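Local coordinates for conserved hypothetical protein (Pyrococcus furiosus, PDB 1Y81) that binds coenzyme A through a Rossmann-like CoA-binding domain, its wider role being undefined, at residues Ala18-Ser23 with Arg61-Leu66; Tyr29-Leu34 with Asp52-Leu57; Leu97-Gly102 with Arg110-Ala115. All coordinates share one frame; numbering follows the deposited sequence.

Interaction 1: Ala18-Ser23 with Arg61-Leu66. With COA (coenzyme A), chain C.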
# COMPACT_ATOMS: atom_id res chain seq x y z
N ALA A 18 0.20 5.67 -0.78
CA ALA A 18 -1.06 4.89 -0.83
C ALA A 18 -0.96 3.67 0.08
O ALA A 18 0.10 3.04 0.17
CB ALA A 18 -1.41 4.48 -2.21
N LEU A 19 -2.06 3.32 0.74
CA LEU A 19 -2.04 2.22 1.72
C LEU A 19 -3.08 1.16 1.37
O LEU A 19 -4.29 1.31 1.68
CB LEU A 19 -2.26 2.77 3.15
CG LEU A 19 -2.23 1.72 4.28
CD1 LEU A 19 -0.87 0.94 4.31
CD2 LEU A 19 -2.56 2.36 5.64
N VAL A 20 -2.61 0.08 0.74
CA VAL A 20 -3.46 -1.01 0.29
C VAL A 20 -3.74 -1.91 1.51
O VAL A 20 -2.81 -2.46 2.09
CB VAL A 20 -2.82 -1.83 -0.86
CG1 VAL A 20 -3.65 -3.12 -1.16
CG2 VAL A 20 -2.66 -0.97 -2.14
N GLY A 21 -5.02 -2.03 1.89
CA GLY A 21 -5.40 -2.72 3.12
C GLY A 21 -5.65 -1.79 4.29
O GLY A 21 -5.86 -2.26 5.42
N ALA A 22 -5.65 -0.47 4.04
CA ALA A 22 -6.07 0.50 5.05
C ALA A 22 -7.43 0.06 5.58
O ALA A 22 -8.22 -0.43 4.83
CB ALA A 22 -6.19 1.90 4.46
N SER A 23 -7.66 0.25 6.88
CA SER A 23 -8.88 -0.25 7.50
C SER A 23 -9.39 0.73 8.54
O SER A 23 -8.62 1.53 9.06
CB SER A 23 -8.59 -1.59 8.18
OG SER A 23 -9.76 -2.06 8.81
N ARG A 61 -11.19 2.40 -4.18
CA ARG A 61 -11.58 1.00 -4.39
C ARG A 61 -10.39 0.16 -4.84
O ARG A 61 -10.24 -1.00 -4.43
CB ARG A 61 -12.72 0.85 -5.41
CG ARG A 61 -14.06 1.39 -4.93
N SER A 62 -9.57 0.74 -5.71
CA SER A 62 -8.42 0.04 -6.26
C SER A 62 -7.30 1.01 -6.60
O SER A 62 -7.50 2.23 -6.68
CB SER A 62 -8.83 -0.80 -7.49
OG SER A 62 -8.86 -0.02 -8.67
N VAL A 63 -6.10 0.45 -6.80
CA VAL A 63 -4.94 1.26 -7.09
C VAL A 63 -5.05 1.95 -8.46
O VAL A 63 -4.39 2.96 -8.70
CB VAL A 63 -3.62 0.45 -6.99
CG1 VAL A 63 -3.41 -0.02 -5.53
CG2 VAL A 63 -3.66 -0.73 -7.95
N ARG A 64 -5.91 1.40 -9.33
CA ARG A 64 -6.14 1.96 -10.69
C ARG A 64 -6.70 3.39 -10.64
O ARG A 64 -6.51 4.16 -11.59
CB ARG A 64 -7.07 1.07 -11.51
CG ARG A 64 -6.43 -0.23 -11.99
N GLU A 65 -7.37 3.72 -9.53
CA GLU A 65 -8.00 5.03 -9.32
C GLU A 65 -7.09 6.07 -8.67
O GLU A 65 -7.47 7.24 -8.52
CB GLU A 65 -9.24 4.89 -8.44
CG GLU A 65 -10.32 4.01 -9.00
CD GLU A 65 -11.40 3.69 -7.97
OE1 GLU A 65 -11.30 4.19 -6.82
OE2 GLU A 65 -12.33 2.94 -8.32
N LEU A 66 -5.88 5.65 -8.26
CA LEU A 66 -4.98 6.52 -7.55
C LEU A 66 -4.43 7.62 -8.47
O LEU A 66 -4.25 7.39 -9.67
CB LEU A 66 -3.80 5.74 -6.96
CG LEU A 66 -4.06 4.81 -5.77
CD1 LEU A 66 -2.83 3.90 -5.58
CD2 LEU A 66 -4.37 5.59 -4.49
N1A COA C . -7.57 -4.02 -1.86
C2A COA C . -7.47 -3.30 -0.71
N3A COA C . -7.70 -3.90 0.51
C4A COA C . -8.08 -5.20 0.56
C5A COA C . -8.19 -5.97 -0.60
C6A COA C . -7.94 -5.37 -1.83
N6A COA C . -8.05 -6.07 -2.95
N7A COA C . -8.54 -7.22 -0.24
C8A COA C . -8.64 -7.26 1.11
N9A COA C . -8.36 -6.02 1.61
C1B COA C . -8.38 -5.57 3.02
C2B COA C . -9.18 -6.49 3.93
O2B COA C . -10.61 -6.46 3.69
C3B COA C . -8.70 -5.93 5.28
O3B COA C . -9.40 -4.77 5.68
P3B COA C . -10.77 -4.86 6.56
O7A COA C . -11.81 -3.94 5.99
O8A COA C . -10.39 -4.46 7.94
O9A COA C . -11.32 -6.25 6.43
C4B COA C . -7.25 -5.52 5.03
O4B COA C . -7.10 -5.44 3.61
C5B COA C . -6.22 -6.50 5.63
O5B COA C . -6.49 -7.78 5.10
P1A COA C . -6.73 -9.05 6.06
O1A COA C . -7.20 -10.23 5.24
O2A COA C . -7.65 -8.66 7.20
O3A COA C . -5.22 -9.31 6.55
P2A COA C . -4.69 -9.14 8.06
O4A COA C . -5.33 -10.17 8.95
O5A COA C . -4.82 -7.78 8.63
O6A COA C . -3.13 -9.45 7.89
CBP COA C . -0.98 -9.37 6.81
CCP COA C . -2.30 -8.61 7.11
CDP COA C . -0.12 -8.44 5.95
CEP COA C . -1.28 -10.62 6.01
CAP COA C . -0.27 -9.77 8.13
OAP COA C . 0.87 -10.56 7.85
C9P COA C . 0.12 -8.49 8.81
O9P COA C . -0.76 -7.94 9.75
N8P COA C . 1.27 -7.93 8.42
C7P COA C . 1.79 -6.65 8.88
C6P COA C . 2.44 -6.68 10.21
C5P COA C . 2.99 -5.31 10.49
O5P COA C . 2.68 -4.31 9.81
N4P COA C . 3.80 -5.33 11.52
C3P COA C . 4.50 -4.22 12.06
C2P COA C . 6.00 -4.53 12.13
S1P COA C . 6.69 -4.73 10.45
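Ser-23 OG lies 2.6 Å from O8A of the 3'-phosphate of coenzyme A, to which it donates a hydrogen bond, and the same hydroxyl is also hydrogen-bonded to the backbone N of Asn-25. With OG anti to the backbone N (chi1 179°), the hydroxyl turns toward the phosphate, and two partners fix its rotation. The residues just before it meet coenzyme A differently. A type II turn from Leu-19 to Ala-22, closed by Ala-22 N on Leu-19 O, takes the chain off the end of the strand at the start of this Rossmann-like domain. Gly-21, at a positive phi, brings its CA to 3.2 Å from the ribose atom O4B of coenzyme A.

Val-20 divides its two methyls between ligand and protein. Val-20 CG1 meets C2A of the adenine at 3.9 Å, while Val-20 CG2 packs 3.6 Å from Val-63 CG1, the two side chains crossing at about a right angle. Two residues earlier on the strand, Ala-18 CB rests against Leu-66 CD1 at 3.7 Å, with CD2 of the same leucine only slightly farther. Val-85 of helix 79-91 touches both valines, and Ile-73 of the neighbouring strand touches Ala-18, Val-20 and Leu-66. No hydrogen bond joins 18-23 to 61-66, so the 61-66 loop meets the strand through apolar contacts, and the polar bond to the phosphate comes from Ser-23, just beyond the turn.

Interaction 2: Tyr29-Leu34 with Asp52-Leu57. With COA (coenzyme A), chain C.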
# COMPACT_ATOMS: atom_id res chain seq x y z
N TYR A 29 -3.45 -3.48 11.32
CA TYR A 29 -2.32 -2.64 10.88
C TYR A 29 -2.71 -1.61 9.78
O TYR A 29 -2.12 -0.54 9.70
CB TYR A 29 -1.12 -3.49 10.47
CG TYR A 29 -0.26 -3.86 11.67
CD1 TYR A 29 0.46 -2.87 12.35
CD2 TYR A 29 -0.19 -5.19 12.16
CE1 TYR A 29 1.26 -3.18 13.47
CE2 TYR A 29 0.62 -5.51 13.29
CZ TYR A 29 1.32 -4.49 13.93
OH TYR A 29 2.12 -4.74 15.02
N GLY A 30 -3.72 -1.94 8.98
CA GLY A 30 -4.25 -0.98 7.98
C GLY A 30 -4.70 0.35 8.60
O GLY A 30 -4.56 1.41 7.99
N ASN A 31 -5.25 0.27 9.82
CA ASN A 31 -5.62 1.45 10.60
C ASN A 31 -4.44 2.05 11.39
O ASN A 31 -4.23 3.26 11.36
CB ASN A 31 -6.76 1.09 11.57
CG ASN A 31 -7.40 2.30 12.15
OD1 ASN A 31 -7.17 2.63 13.29
ND2 ASN A 31 -8.22 3.00 11.35
N ILE A 32 -3.69 1.20 12.09
CA ILE A 32 -2.56 1.66 12.89
C ILE A 32 -1.55 2.42 12.05
O ILE A 32 -1.11 3.51 12.43
CB ILE A 32 -1.83 0.49 13.63
CG1 ILE A 32 -2.81 -0.30 14.52
CG2 ILE A 32 -0.65 1.02 14.44
CD1 ILE A 32 -2.34 -1.74 14.81
N ILE A 33 -1.19 1.85 10.90
CA ILE A 33 -0.23 2.47 9.98
C ILE A 33 -0.78 3.81 9.46
O ILE A 33 -0.07 4.83 9.50
CB ILE A 33 0.14 1.53 8.82
CG1 ILE A 33 0.87 0.28 9.37
CG2 ILE A 33 1.01 2.26 7.74
CD1 ILE A 33 0.95 -0.83 8.38
N LEU A 34 -2.04 3.81 9.00
CA LEU A 34 -2.68 5.03 8.49
C LEU A 34 -2.57 6.17 9.50
O LEU A 34 -2.13 7.29 9.15
CB LEU A 34 -4.16 4.78 8.16
CG LEU A 34 -4.99 5.97 7.63
CD1 LEU A 34 -4.30 6.66 6.49
CD2 LEU A 34 -6.34 5.47 7.16
N ASP A 52 -15.70 3.83 2.11
CA ASP A 52 -15.72 5.01 1.25
C ASP A 52 -14.83 6.13 1.82
O ASP A 52 -14.35 6.99 1.08
CB ASP A 52 -17.16 5.50 0.98
CG ASP A 52 -17.78 6.18 2.16
OD1 ASP A 52 -17.59 5.69 3.30
OD2 ASP A 52 -18.46 7.22 1.96
N GLU A 53 -14.61 6.09 3.14
CA GLU A 53 -13.66 6.99 3.84
C GLU A 53 -13.06 6.31 5.06
O GLU A 53 -13.71 5.45 5.68
CB GLU A 53 -14.32 8.33 4.27
CG GLU A 53 -15.52 8.23 5.26
CD GLU A 53 -15.13 7.95 6.73
OE1 GLU A 53 -14.04 8.32 7.17
OE2 GLU A 53 -15.95 7.34 7.46
N ILE A 54 -11.82 6.67 5.37
CA ILE A 54 -11.20 6.31 6.66
C ILE A 54 -10.55 7.55 7.28
O ILE A 54 -9.79 8.23 6.61
CB ILE A 54 -10.14 5.17 6.51
CG1 ILE A 54 -10.71 3.97 5.74
CG2 ILE A 54 -9.61 4.74 7.91
CD1 ILE A 54 -9.67 2.89 5.39
N GLU A 55 -10.85 7.82 8.56
CA GLU A 55 -10.41 9.04 9.25
C GLU A 55 -10.81 10.29 8.44
O GLU A 55 -10.12 11.32 8.45
CB GLU A 55 -8.89 9.02 9.54
CG GLU A 55 -8.45 8.01 10.63
CD GLU A 55 -9.09 8.30 11.98
OE1 GLU A 55 -8.79 9.36 12.56
OE2 GLU A 55 -9.91 7.48 12.46
N GLY A 56 -11.94 10.18 7.74
CA GLY A 56 -12.47 11.29 6.93
C GLY A 56 -11.83 11.37 5.55
O GLY A 56 -12.29 12.10 4.70
N LEU A 57 -10.76 10.60 5.35
CA LEU A 57 -10.05 10.60 4.07
C LEU A 57 -10.71 9.72 3.04
O LEU A 57 -11.07 8.58 3.32
CB LEU A 57 -8.59 10.14 4.27
CG LEU A 57 -7.68 10.98 5.16
CD1 LEU A 57 -6.39 10.24 5.42
CD2 LEU A 57 -7.42 12.37 4.53
N1A COA C . -7.57 -4.02 -1.86
C2A COA C . -7.47 -3.30 -0.71
N3A COA C . -7.70 -3.90 0.51
C4A COA C . -8.08 -5.20 0.56
C5A COA C . -8.19 -5.97 -0.60
C6A COA C . -7.94 -5.37 -1.83
N6A COA C . -8.05 -6.07 -2.95
N7A COA C . -8.54 -7.22 -0.24
C8A COA C . -8.64 -7.26 1.11
N9A COA C . -8.36 -6.02 1.61
C1B COA C . -8.38 -5.57 3.02
C2B COA C . -9.18 -6.49 3.93
O2B COA C . -10.61 -6.46 3.69
C3B COA C . -8.70 -5.93 5.28
O3B COA C . -9.40 -4.77 5.68
P3B COA C . -10.77 -4.86 6.56
O7A COA C . -11.81 -3.94 5.99
O8A COA C . -10.39 -4.46 7.94
O9A COA C . -11.32 -6.25 6.43
C4B COA C . -7.25 -5.52 5.03
O4B COA C . -7.10 -5.44 3.61
C5B COA C . -6.22 -6.50 5.63
O5B COA C . -6.49 -7.78 5.10
P1A COA C . -6.73 -9.05 6.06
O1A COA C . -7.20 -10.23 5.24
O2A COA C . -7.65 -8.66 7.20
O3A COA C . -5.22 -9.31 6.55
P2A COA C . -4.69 -9.14 8.06
O4A COA C . -5.33 -10.17 8.95
O5A COA C . -4.82 -7.78 8.63
O6A COA C . -3.13 -9.45 7.89
CBP COA C . -0.98 -9.37 6.81
CCP COA C . -2.30 -8.61 7.11
CDP COA C . -0.12 -8.44 5.95
CEP COA C . -1.28 -10.62 6.01
CAP COA C . -0.27 -9.77 8.13
OAP COA C . 0.87 -10.56 7.85
C9P COA C . 0.12 -8.49 8.81
O9P COA C . -0.76 -7.94 9.75
N8P COA C . 1.27 -7.93 8.42
C7P COA C . 1.79 -6.65 8.88
C6P COA C . 2.44 -6.68 10.21
C5P COA C . 2.99 -5.31 10.49
O5P COA C . 2.68 -4.31 9.81
N4P COA C . 3.80 -5.33 11.52
C3P COA C . 4.50 -4.22 12.06
C2P COA C . 6.00 -4.53 12.13
S1P COA C . 6.69 -4.73 10.45
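Leu-34 and Ile-54 meet methyl to methyl, Leu-34 CD2 lying 3.4 Å from Ile-54 CG2, a close approach for two methyl carbons. In this Rossmann-like fold, the helix that follows the first strand thereby packs against a small beta hairpin, whose type I' turn runs from Ile-54 to Leu-57. Leu-34 extends CG anti to its own N (chi1 179°), which carries the isopropyl end out from the helix to the hairpin; its other methyl, Leu-34 CD1, makes a looser contact of 4.3 Å with Leu-57 CD1. Beside this pair the side chain of Asn-31 passes obliquely, Asn-31 ND2 being 4.1 Å from Ile-54 CG2. That nitrogen spends its polarity on Ser-23 O, to which it is hydrogen-bonded, and meets the CG2 methyl of Ile-54 in van der Waals contact alone.

Farther out, the hairpin is closed by paired backbone bonds between Ile-54 and Leu-57, and the carboxylate of Glu-53 reaches across the turn to accept a bond from Gly-56 N. Glu-53 also forms a salt bridge with Lys-24. Val-44 and Pro-46 of strand 43-47 back Leu-34 and Ile-54 respectively. At the start of the helix, remote from the hairpin, Tyr-29 offers a ring face to the pantetheine arm of coenzyme A: C5P sits over the ring centre, 3.5 Å above the plane.

Interaction 3: Leu97-Gly102 with Arg110-Ala115. With COA (coenzyme A), chain C; SCN (thiocyanate ion), chain B.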
# COMPACT_ATOMS: atom_id res chain seq x y z
N LEU A 97 6.83 -0.26 -4.75
CA LEU A 97 5.84 -1.06 -4.03
C LEU A 97 6.46 -1.66 -2.75
O LEU A 97 7.39 -2.46 -2.83
CB LEU A 97 5.25 -2.16 -4.94
CG LEU A 97 4.68 -1.85 -6.34
CD1 LEU A 97 4.12 -3.12 -7.01
CD2 LEU A 97 3.61 -0.75 -6.31
N TRP A 98 5.92 -1.26 -1.60
CA TRP A 98 6.47 -1.61 -0.28
C TRP A 98 5.56 -2.62 0.39
O TRP A 98 4.40 -2.32 0.65
CB TRP A 98 6.55 -0.34 0.57
CG TRP A 98 7.09 -0.55 1.98
CD1 TRP A 98 6.53 -1.29 3.01
CD2 TRP A 98 8.29 0.03 2.52
NE1 TRP A 98 7.33 -1.22 4.14
CE2 TRP A 98 8.41 -0.41 3.87
CE3 TRP A 98 9.29 0.87 1.99
CZ2 TRP A 98 9.49 -0.03 4.69
CZ3 TRP A 98 10.36 1.24 2.82
CH2 TRP A 98 10.45 0.79 4.15
N PHE A 99 6.09 -3.79 0.71
CA PHE A 99 5.29 -4.84 1.36
C PHE A 99 5.65 -4.95 2.83
O PHE A 99 6.81 -5.24 3.17
CB PHE A 99 5.46 -6.19 0.64
CG PHE A 99 4.95 -6.17 -0.78
CD1 PHE A 99 3.69 -6.67 -1.09
CD2 PHE A 99 5.75 -5.65 -1.80
CE1 PHE A 99 3.20 -6.64 -2.43
CE2 PHE A 99 5.28 -5.61 -3.13
CZ PHE A 99 4.01 -6.10 -3.45
N GLN A 100 4.67 -4.73 3.71
CA GLN A 100 4.86 -4.97 5.15
C GLN A 100 5.13 -6.45 5.35
O GLN A 100 4.64 -7.27 4.57
CB GLN A 100 3.62 -4.57 5.95
CG GLN A 100 3.45 -3.08 6.08
CD GLN A 100 4.52 -2.44 6.91
OE1 GLN A 100 5.49 -1.90 6.37
NE2 GLN A 100 4.35 -2.46 8.24
N PRO A 101 5.95 -6.79 6.37
CA PRO A 101 6.18 -8.21 6.66
C PRO A 101 4.87 -8.97 6.81
O PRO A 101 3.98 -8.54 7.58
CB PRO A 101 6.94 -8.17 7.99
CG PRO A 101 7.70 -6.91 7.95
CD PRO A 101 6.74 -5.92 7.27
N GLY A 102 4.75 -10.07 6.07
CA GLY A 102 3.55 -10.90 6.06
C GLY A 102 2.76 -10.77 4.77
O GLY A 102 1.95 -11.64 4.44
N ARG A 110 9.01 -12.67 -7.87
CA ARG A 110 9.18 -13.10 -9.27
C ARG A 110 8.55 -12.11 -10.26
O ARG A 110 9.19 -11.69 -11.24
CB ARG A 110 8.55 -14.47 -9.49
CD ARG A 110 9.63 -17.18 -8.96
NE ARG A 110 8.29 -17.65 -8.60
CZ ARG A 110 8.01 -18.38 -7.52
NH1 ARG A 110 8.97 -18.72 -6.67
NH2 ARG A 110 6.76 -18.75 -7.29
N PHE A 111 7.30 -11.72 -9.99
CA PHE A 111 6.59 -10.78 -10.84
C PHE A 111 7.26 -9.39 -10.85
O PHE A 111 7.40 -8.76 -11.90
CB PHE A 111 5.12 -10.67 -10.43
CG PHE A 111 4.43 -9.46 -10.99
CD1 PHE A 111 4.03 -9.42 -12.33
CD2 PHE A 111 4.22 -8.34 -10.19
CE1 PHE A 111 3.41 -8.29 -12.85
CE2 PHE A 111 3.60 -7.21 -10.70
CZ PHE A 111 3.19 -7.18 -12.04
N LEU A 112 7.64 -8.91 -9.66
CA LEU A 112 8.27 -7.59 -9.50
C LEU A 112 9.67 -7.48 -10.12
O LEU A 112 10.01 -6.45 -10.70
CB LEU A 112 8.32 -7.19 -8.03
CG LEU A 112 6.98 -6.93 -7.33
CD1 LEU A 112 7.24 -6.50 -5.90
CD2 LEU A 112 6.14 -5.89 -8.09
N GLU A 113 10.48 -8.53 -9.98
CA GLU A 113 11.81 -8.57 -10.61
C GLU A 113 11.68 -8.55 -12.13
O GLU A 113 12.45 -7.85 -12.81
CB GLU A 113 12.63 -9.78 -10.12
CG GLU A 113 13.14 -9.68 -8.64
CD GLU A 113 14.27 -8.63 -8.41
OE1 GLU A 113 14.66 -7.92 -9.35
OE2 GLU A 113 14.77 -8.54 -7.25
N LYS A 114 10.69 -9.28 -12.66
CA LYS A 114 10.38 -9.31 -14.10
C LYS A 114 9.85 -7.95 -14.62
O LYS A 114 10.20 -7.53 -15.73
CB LYS A 114 9.37 -10.42 -14.40
CG LYS A 114 9.23 -10.78 -15.89
N ALA A 115 9.02 -7.28 -13.82
CA ALA A 115 8.48 -5.96 -14.17
C ALA A 115 9.52 -4.84 -14.06
O ALA A 115 9.36 -3.77 -14.67
CB ALA A 115 7.25 -5.64 -13.31
N1A COA C . -7.57 -4.02 -1.86
C2A COA C . -7.47 -3.30 -0.71
N3A COA C . -7.70 -3.90 0.51
C4A COA C . -8.08 -5.20 0.56
C5A COA C . -8.19 -5.97 -0.60
C6A COA C . -7.94 -5.37 -1.83
N6A COA C . -8.05 -6.07 -2.95
N7A COA C . -8.54 -7.22 -0.24
C8A COA C . -8.64 -7.26 1.11
N9A COA C . -8.36 -6.02 1.61
C1B COA C . -8.38 -5.57 3.02
C2B COA C . -9.18 -6.49 3.93
O2B COA C . -10.61 -6.46 3.69
C3B COA C . -8.70 -5.93 5.28
O3B COA C . -9.40 -4.77 5.68
P3B COA C . -10.77 -4.86 6.56
O7A COA C . -11.81 -3.94 5.99
O8A COA C . -10.39 -4.46 7.94
O9A COA C . -11.32 -6.25 6.43
C4B COA C . -7.25 -5.52 5.03
O4B COA C . -7.10 -5.44 3.61
C5B COA C . -6.22 -6.50 5.63
O5B COA C . -6.49 -7.78 5.10
P1A COA C . -6.73 -9.05 6.06
O1A COA C . -7.20 -10.23 5.24
O2A COA C . -7.65 -8.66 7.20
O3A COA C . -5.22 -9.31 6.55
P2A COA C . -4.69 -9.14 8.06
O4A COA C . -5.33 -10.17 8.95
O5A COA C . -4.82 -7.78 8.63
O6A COA C . -3.13 -9.45 7.89
CBP COA C . -0.98 -9.37 6.81
CCP COA C . -2.30 -8.61 7.11
CDP COA C . -0.12 -8.44 5.95
CEP COA C . -1.28 -10.62 6.01
CAP COA C . -0.27 -9.77 8.13
OAP COA C . 0.87 -10.56 7.85
C9P COA C . 0.12 -8.49 8.81
O9P COA C . -0.76 -7.94 9.75
N8P COA C . 1.27 -7.93 8.42
C7P COA C . 1.79 -6.65 8.88
C6P COA C . 2.44 -6.68 10.21
C5P COA C . 2.99 -5.31 10.49
O5P COA C . 2.68 -4.31 9.81
N4P COA C . 3.80 -5.33 11.52
C3P COA C . 4.50 -4.22 12.06
C2P COA C . 6.00 -4.53 12.13
S1P COA C . 6.69 -4.73 10.45
S SCN B . 6.19 -1.03 13.40
C SCN B . 5.72 -0.94 11.71
N SCN B . 5.49 -0.85 10.57
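Strand 97-99 and helix 110-115 approach most closely at Leu-97 and Leu-112, whose CA atoms are 8.9 Å apart. Leu-112 fills the interval, its two methyls going to different strand residues: Leu-112 CD2 meets Leu-97 CD1 at 3.6 Å, and Leu-112 CD1 comes within 3.5 Å of Phe-99 CE2, at an oblique angle to the ring. Leu-97 and Phe-99 both point toward the helix, while Trp-98 between them points away. Phe-99 and Leu-112 reach for each other from opposite directions, and the phenyl ring is also stacked with that of Phe-75. The contact belongs to a beta-alpha-beta unit, in which helix 106-115 connects parallel strands 96-99 and 118-120; within 110-115, Leu-112 is the residue that meets strand 97-99.

On the other side of the strand, Trp-98 bonds to Gln-100, just past the strand end. Trp-98 NE1 donates to Gln-100 OE1 (3.0 Å), in the carbonyl plane but 21° out of the indole plane, and OE1 also accepts from Ile-125 N. These two bonds set the amide's rotation. Gln-100 NE2 thus faces two acceptors, O5P of coenzyme A at 2.9 Å and N of a thiocyanate ion (SCN) 3.1 Å from Gln-100 NE2. The bend at chi2 (-67°) folds the Gln-100 chain into this position. Pro-101 O takes a weak bond from N8P, and Pro-101 CD lies 3.4 Å from S1P, the sulfur of coenzyme A.

A segment of each interaction reaches the same coenzyme A, at different points along its length. Interaction 1 serves the adenine, ribose and 3'-phosphate, while Tyr-29 of interaction 2 and the 100-102 loop of interaction 3 take the pantetheine arm. Interactions 1 and 2 have centres about 11 Å apart and touch directly: Ser-23 O and Asn-31 ND2 are 2.7 Å apart, and Ile-54 also packs on the Ala-22 to Ser-23 backbone. Interaction 2 is nested in the chain loop that interaction 1 closes. Interactions 2 and 3, with centres about 23 Å apart, still meet where Ile-33 CD1 lies 3.8 Å from Gln-100 NE2. Interactions 1 and 3 share the parallel sheet without touching.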